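Local coordinates for trichothecene 15-O-acetyltransferase TRI3 (Fusarium sporotrichioides, PDB 3FOT), which transfers an acetyl group from acetyl-CoA to the 15-hydroxyl of trichothecene intermediates such as 15-deacetylcalonectrin, on the pathway to T-2 toxin, at residues Lys196-Leu201 and Arg444-Glu449; Gln358-Val363 and Leu411-Phe416. One frame throughout, in Å; residues are numbered along the deposited sequence.

Interaction 1. Residues Lys196-Leu201 and Arg444-Glu449; sequences KFVGDL and RFIPHE
Lys-196, on helix 191-205, meets Phe-445 through its CG methylene, which approaches the ring obliquely with CG 3.5 Å from CD1. Past this point the lysine chain bends at chi3 and chi4, and NZ reaches Ser-351 O. With chi1 at -48°, CG of Phe-445 sits beside its backbone N, and the ring folds back against Arg-444: CB of Arg-444 covers one face, 3.6 Å above the ring plane, while CZ of Phe-445 lies over the centre of the guanidinium. The other apolar contacts are looser. Val-198 CG1 meets Ile-446 CD1 at 4.0 Å, and Pro-447 CD packs 3.8 Å from Gly-199 CA.

Polar contacts gather on the carbonyl of Phe-445. Gly-199 CA comes to 3.3 Å from Phe-445 O in a CA-H...O contact with an angle of 155° at the hydrogen; the approach is this close because Gly-199 has no CB, whose position would fall against Phe-445 O. A water joins the two backbones, 2.9 Å from Phe-445 O and 2.8 Å from Lys-196 O; the latter carbonyl also accepts the helical bond from Asp-200 N.

Ile-446 reaches further, onto Ile-465 of strand 457-469, and with Pro-447 it touches Phe-202. Helix 191-205 directly follows the HXXXD motif of the BAHD fold. The loop packed on it is a crossover between sheets, leaving strand 435-441 of the four-stranded mixed sheet to enter edge strand 449-452 of the six-stranded one.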
loop_
_atom_site.group_PDB
_atom_site.type_symbol
_atom_site.label_atom_id
_atom_site.label_comp_id
_atom_site.label_asym_id
_atom_site.label_seq_id
_atom_site.Cartn_x
_atom_site.Cartn_y
_atom_site.Cartn_z
ATOM N N LYS A 196 3.346 4.621 7.638
ATOM C CA LYS A 196 4.258 5.188 8.643
ATOM C C LYS A 196 4.089 6.717 8.656
ATOM O O LYS A 196 4.051 7.347 9.697
ATOM C CB LYS A 196 5.719 4.838 8.339
ATOM C CG LYS A 196 6.077 3.375 8.715
ATOM C CD LYS A 196 7.458 2.934 8.195
ATOM C CE LYS A 196 8.619 3.679 8.871
ATOM N NZ LYS A 196 8.782 3.377 10.339
ATOM N N PHE A 197 3.969 7.301 7.477
ATOM C CA PHE A 197 3.847 8.752 7.391
ATOM C C PHE A 197 2.506 9.254 7.970
ATOM O O PHE A 197 2.470 10.283 8.650
ATOM C CB PHE A 197 4.036 9.216 5.938
ATOM C CG PHE A 197 4.159 10.704 5.815
ATOM C CD1 PHE A 197 5.390 11.337 6.010
ATOM C CD2 PHE A 197 3.035 11.473 5.515
ATOM C CE1 PHE A 197 5.502 12.741 5.914
ATOM C CE2 PHE A 197 3.130 12.846 5.378
ATOM C CZ PHE A 197 4.369 13.492 5.574
ATOM N N VAL A 198 1.424 8.518 7.740
ATOM C CA VAL A 198 0.124 8.826 8.386
ATOM C C VAL A 198 0.325 8.804 9.926
ATOM O O VAL A 198 -0.107 9.718 10.638
ATOM C CB VAL A 198 -0.956 7.826 7.954
ATOM C CG1 VAL A 198 -2.226 7.974 8.794
ATOM C CG2 VAL A 198 -1.281 8.035 6.451
ATOM N N GLY A 199 1.004 7.768 10.411
ATOM C CA GLY A 199 1.302 7.652 11.856
ATOM C C GLY A 199 2.054 8.869 12.373
ATOM O O GLY A 199 1.766 9.399 13.479
ATOM N N ASP A 200 3.041 9.297 11.596
ATOM C CA ASP A 200 3.849 10.482 11.942
ATOM C C ASP A 200 2.982 11.728 12.049
ATOM O O ASP A 200 3.122 12.502 12.981
ATOM C CB ASP A 200 4.946 10.712 10.889
ATOM C CG ASP A 200 6.004 9.605 10.888
ATOM O OD1 ASP A 200 6.195 8.934 11.923
ATOM O OD2 ASP A 200 6.627 9.388 9.839
ATOM N N LEU A 201 2.096 11.942 11.065
ATOM C CA LEU A 201 1.160 13.072 11.118
ATOM C C LEU A 201 0.285 13.019 12.365
ATOM O O LEU A 201 0.048 14.050 12.998
ATOM C CB LEU A 201 0.269 13.105 9.861
ATOM C CG LEU A 201 0.994 13.483 8.559
ATOM C CD1 LEU A 201 0.023 13.316 7.382
ATOM C CD2 LEU A 201 1.529 14.946 8.639
ATOM N N ARG A 444 1.575 -1.365 13.796
ATOM C CA ARG A 444 2.987 -1.171 13.546
ATOM C C ARG A 444 3.282 0.266 13.168
ATOM O O ARG A 444 4.367 0.754 13.425
ATOM C CB ARG A 444 3.482 -2.110 12.430
ATOM C CG ARG A 444 3.369 -3.588 12.747
ATOM C CD ARG A 444 4.066 -4.408 11.652
ATOM N NE ARG A 444 3.247 -4.421 10.441
ATOM C CZ ARG A 444 3.688 -4.678 9.209
ATOM N NH1 ARG A 444 4.978 -4.914 8.973
ATOM N NH2 ARG A 444 2.825 -4.647 8.203
ATOM N N PHE A 445 2.313 0.944 12.549
ATOM C CA PHE A 445 2.574 2.223 11.899
ATOM C C PHE A 445 1.741 3.407 12.368
ATOM O O PHE A 445 2.198 4.540 12.271
ATOM C CB PHE A 445 2.345 2.064 10.399
ATOM C CG PHE A 445 3.006 0.851 9.821
ATOM C CD1 PHE A 445 4.364 0.646 9.997
ATOM C CD2 PHE A 445 2.258 -0.088 9.120
ATOM C CE1 PHE A 445 4.991 -0.481 9.468
ATOM C CE2 PHE A 445 2.878 -1.233 8.583
ATOM C CZ PHE A 445 4.249 -1.411 8.764
ATOM N N ILE A 446 0.516 3.148 12.825
ATOM C CA ILE A 446 -0.465 4.230 13.088
ATOM C C ILE A 446 -0.961 4.068 14.519
ATOM O O ILE A 446 -1.302 2.964 14.925
ATOM C CB ILE A 446 -1.635 4.162 12.079
ATOM C CG1 ILE A 446 -1.092 4.408 10.662
ATOM C CG2 ILE A 446 -2.759 5.150 12.424
ATOM C CD1 ILE A 446 -2.076 4.060 9.551
ATOM N N PRO A 447 -1.028 5.176 15.282
ATOM C CA PRO A 447 -1.495 5.035 16.658
ATOM C C PRO A 447 -3.008 4.868 16.804
ATOM O O PRO A 447 -3.781 5.296 15.946
ATOM C CB PRO A 447 -1.057 6.347 17.315
ATOM C CG PRO A 447 -1.046 7.349 16.194
ATOM C CD PRO A 447 -0.688 6.572 14.935
ATOM N N HIS A 448 -3.438 4.268 17.911
ATOM C CA HIS A 448 -4.884 4.162 18.172
ATOM C C HIS A 448 -5.570 5.507 18.430
ATOM O O HIS A 448 -6.798 5.640 18.217
ATOM C CB HIS A 448 -5.142 3.291 19.384
ATOM C CG HIS A 448 -5.059 1.824 19.112
ATOM N ND1 HIS A 448 -5.168 0.886 20.121
ATOM C CD2 HIS A 448 -4.862 1.129 17.965
ATOM C CE1 HIS A 448 -5.087 -0.326 19.596
ATOM N NE2 HIS A 448 -4.883 -0.208 18.295
ATOM N N GLU A 449 -4.810 6.483 18.920
ATOM C CA GLU A 449 -5.378 7.802 19.202
ATOM C C GLU A 449 -4.461 8.925 18.775
ATOM O O GLU A 449 -3.221 8.766 18.713
ATOM C CB GLU A 449 -5.706 7.986 20.703
ATOM C CG GLU A 449 -6.584 6.927 21.348
ATOM C CD GLU A 449 -5.808 5.759 21.942
ATOM O OE1 GLU A 449 -4.569 5.841 22.105
ATOM O OE2 GLU A 449 -6.461 4.752 22.274
HETATM O O HOH W 1 4.684 5.925 12.082
#

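Interaction 2. Residues Gln358-Val363 and Leu411-Phe416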
loop_
_atom_site.group_PDB
_atom_site.type_symbol
_atom_site.label_atom_id
_atom_site.label_comp_id
_atom_site.label_asym_id
_atom_site.label_seq_id
_atom_site.Cartn_x
_atom_site.Cartn_y
_atom_site.Cartn_z
ATOM N N GLN A 358 10.419 -2.742 -1.949
ATOM C CA GLN A 358 9.656 -3.947 -2.257
ATOM C C GLN A 358 10.486 -4.919 -3.054
ATOM O O GLN A 358 11.374 -4.526 -3.811
ATOM C CB GLN A 358 8.403 -3.611 -3.068
ATOM C CG GLN A 358 7.422 -2.713 -2.286
ATOM C CD GLN A 358 6.647 -3.510 -1.265
ATOM O OE1 GLN A 358 5.998 -4.503 -1.622
ATOM N NE2 GLN A 358 6.702 -3.092 0.014
ATOM N N THR A 359 10.186 -6.196 -2.865
ATOM C CA THR A 359 10.775 -7.199 -3.733
ATOM C C THR A 359 9.718 -8.226 -4.069
ATOM O O THR A 359 8.518 -7.936 -3.934
ATOM C CB THR A 359 12.116 -7.773 -3.169
ATOM O OG1 THR A 359 12.675 -8.682 -4.124
ATOM C CG2 THR A 359 11.942 -8.454 -1.854
ATOM N N ALA A 360 10.148 -9.410 -4.522
ATOM C CA ALA A 360 9.278 -10.326 -5.246
ATOM C C ALA A 360 9.511 -11.753 -4.744
ATOM O O ALA A 360 10.600 -12.078 -4.267
ATOM C CB ALA A 360 9.586 -10.243 -6.728
ATOM N N ALA A 361 8.462 -12.577 -4.805
ATOM C CA ALA A 361 8.555 -14.022 -4.558
ATOM C C ALA A 361 7.535 -14.691 -5.465
ATOM O O ALA A 361 6.673 -14.019 -6.027
ATOM C CB ALA A 361 8.257 -14.369 -3.077
ATOM N N VAL A 362 7.625 -16.007 -5.628
ATOM C CA VAL A 362 6.649 -16.697 -6.452
ATOM C C VAL A 362 6.002 -17.771 -5.589
ATOM O O VAL A 362 6.674 -18.689 -5.104
ATOM C CB VAL A 362 7.259 -17.320 -7.746
ATOM C CG1 VAL A 362 6.183 -18.007 -8.557
ATOM C CG2 VAL A 362 7.942 -16.255 -8.600
ATOM N N VAL A 363 4.708 -17.605 -5.352
ATOM C CA VAL A 363 3.903 -18.636 -4.693
ATOM C C VAL A 363 3.555 -19.729 -5.714
ATOM O O VAL A 363 3.110 -19.432 -6.818
ATOM C CB VAL A 363 2.615 -18.009 -4.116
ATOM C CG1 VAL A 363 1.648 -19.078 -3.562
ATOM C CG2 VAL A 363 2.984 -17.023 -3.044
ATOM N N LEU A 411 14.580 -5.356 -7.360
ATOM C CA LEU A 411 14.872 -4.139 -8.103
ATOM C C LEU A 411 15.084 -4.467 -9.577
ATOM O O LEU A 411 14.556 -3.806 -10.460
ATOM C CB LEU A 411 16.100 -3.431 -7.515
ATOM C CG LEU A 411 15.971 -2.971 -6.059
ATOM C CD1 LEU A 411 17.299 -2.366 -5.605
ATOM C CD2 LEU A 411 14.813 -1.983 -5.862
ATOM N N ARG A 412 15.847 -5.522 -9.830
ATOM C CA ARG A 412 16.172 -5.905 -11.196
ATOM C C ARG A 412 14.973 -6.431 -11.970
ATOM O O ARG A 412 14.737 -6.045 -13.127
ATOM C CB ARG A 412 17.313 -6.957 -11.156
ATOM C CG ARG A 412 17.916 -7.212 -12.492
ATOM C CD ARG A 412 19.096 -8.149 -12.344
ATOM N NE ARG A 412 19.693 -8.467 -13.633
ATOM C CZ ARG A 412 20.378 -9.589 -13.879
ATOM N NH1 ARG A 412 20.545 -10.500 -12.931
ATOM N NH2 ARG A 412 20.885 -9.804 -15.082
ATOM N N VAL A 413 14.209 -7.326 -11.354
ATOM C CA VAL A 413 13.062 -7.900 -12.038
ATOM C C VAL A 413 11.913 -6.917 -12.174
ATOM O O VAL A 413 11.163 -6.982 -13.154
ATOM C CB VAL A 413 12.558 -9.238 -11.432
ATOM C CG1 VAL A 413 13.714 -10.275 -11.404
ATOM C CG2 VAL A 413 11.949 -9.056 -10.045
ATOM N N HIS A 414 11.764 -6.024 -11.198
ATOM C CA HIS A 414 10.715 -5.000 -11.340
ATOM C C HIS A 414 11.091 -3.949 -12.400
ATOM O O HIS A 414 10.216 -3.402 -13.080
ATOM C CB HIS A 414 10.378 -4.343 -9.995
ATOM C CG HIS A 414 9.618 -5.222 -9.052
ATOM N ND1 HIS A 414 9.693 -5.076 -7.682
ATOM C CD2 HIS A 414 8.760 -6.247 -9.274
ATOM C CE1 HIS A 414 8.911 -5.968 -7.102
ATOM N NE2 HIS A 414 8.330 -6.688 -8.044
ATOM N N ASN A 415 12.381 -3.660 -12.558
ATOM C CA ASN A 415 12.789 -2.863 -13.728
ATOM C C ASN A 415 12.298 -3.530 -15.031
ATOM O O ASN A 415 11.737 -2.883 -15.932
ATOM C CB ASN A 415 14.299 -2.702 -13.788
ATOM C CG ASN A 415 14.833 -1.653 -12.830
ATOM O OD1 ASN A 415 14.101 -0.817 -12.300
ATOM N ND2 ASN A 415 16.148 -1.685 -12.622
ATOM N N PHE A 416 12.498 -4.838 -15.112
ATOM C CA PHE A 416 12.037 -5.592 -16.274
ATOM C C PHE A 416 10.508 -5.521 -16.421
ATOM O O PHE A 416 9.974 -5.305 -17.513
ATOM C CB PHE A 416 12.521 -7.039 -16.208
ATOM C CG PHE A 416 11.888 -7.918 -17.247
ATOM C CD1 PHE A 416 12.405 -7.954 -18.543
ATOM C CD2 PHE A 416 10.734 -8.656 -16.953
ATOM C CE1 PHE A 416 11.787 -8.753 -19.532
ATOM C CE2 PHE A 416 10.117 -9.442 -17.926
ATOM C CZ PHE A 416 10.658 -9.498 -19.217
HETATM O O HOH W 2 11.491 -3.405 -6.453
#
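The imidazole of His-414 turns its edge to the strand: the carbonyl oxygens of Gln-358 and Thr-359 both lie near the ring plane, and a water sits in that plane beside ND1. Thr-359 O is 3.8 Å from CE1 of His-414, whereas the methyl of Ala-360 comes in obliquely, its CB 4.0 Å from NE2 of the same ring. The water is 2.7 Å from His-414 ND1 and donates to Gln-358 O over 2.9 Å, bridging the ring and the carbonyl, which are 4.3 Å apart from His-414 ND1 to Gln-358 O. Gln-358 O also accepts a bond from Gln-407 NE2. The first torsion of His-414, -72°, places CG opposite the carbonyl carbon and carries the ring to the start of the strand.

His-414 binds 15-deacetylcalonectrin, and its neighbour across the contact, Gln-358, sends its amide away from the helix to Asp-190, the aspartate of the HXXXD motif characteristic of BAHD acyltransferases. A bound glycerol lies about 4 Å from the Gln-358 side chain.

The segments 358-363 and 411-416 run almost at right angles (85°), their axes 7.9 Å apart at closest approach. Beside the imidazole the packing is apolar: Ala-360 CB meets Val-413 CG2 at 4.2 Å, and Tyr-255 of helix 246-264 touches both residues. Thr-359 bonds through OG1 to Leu-406 O, at the beginning of helix 406-423.

In the fold
From the N terminus, the chain first reaches 196-201 on helix 191-205, then strand 358-365, whose start meets helix 406-423 to close interaction 2 over 47 intervening residues, including helix 379-401. Only afterwards does 444-449 return to helix 191-205, so interaction 2 is nested within the 242-residue loop closed by interaction 1. The contacts lie on opposite sides of the chain's centre, with centres 28 Å apart and nearest atoms about 9 Å apart. The first ties the inter-sheet crossover to helix 191-205; the second joins a two-stranded sheet to helix 406-423, which carries the substrate-binding His-414.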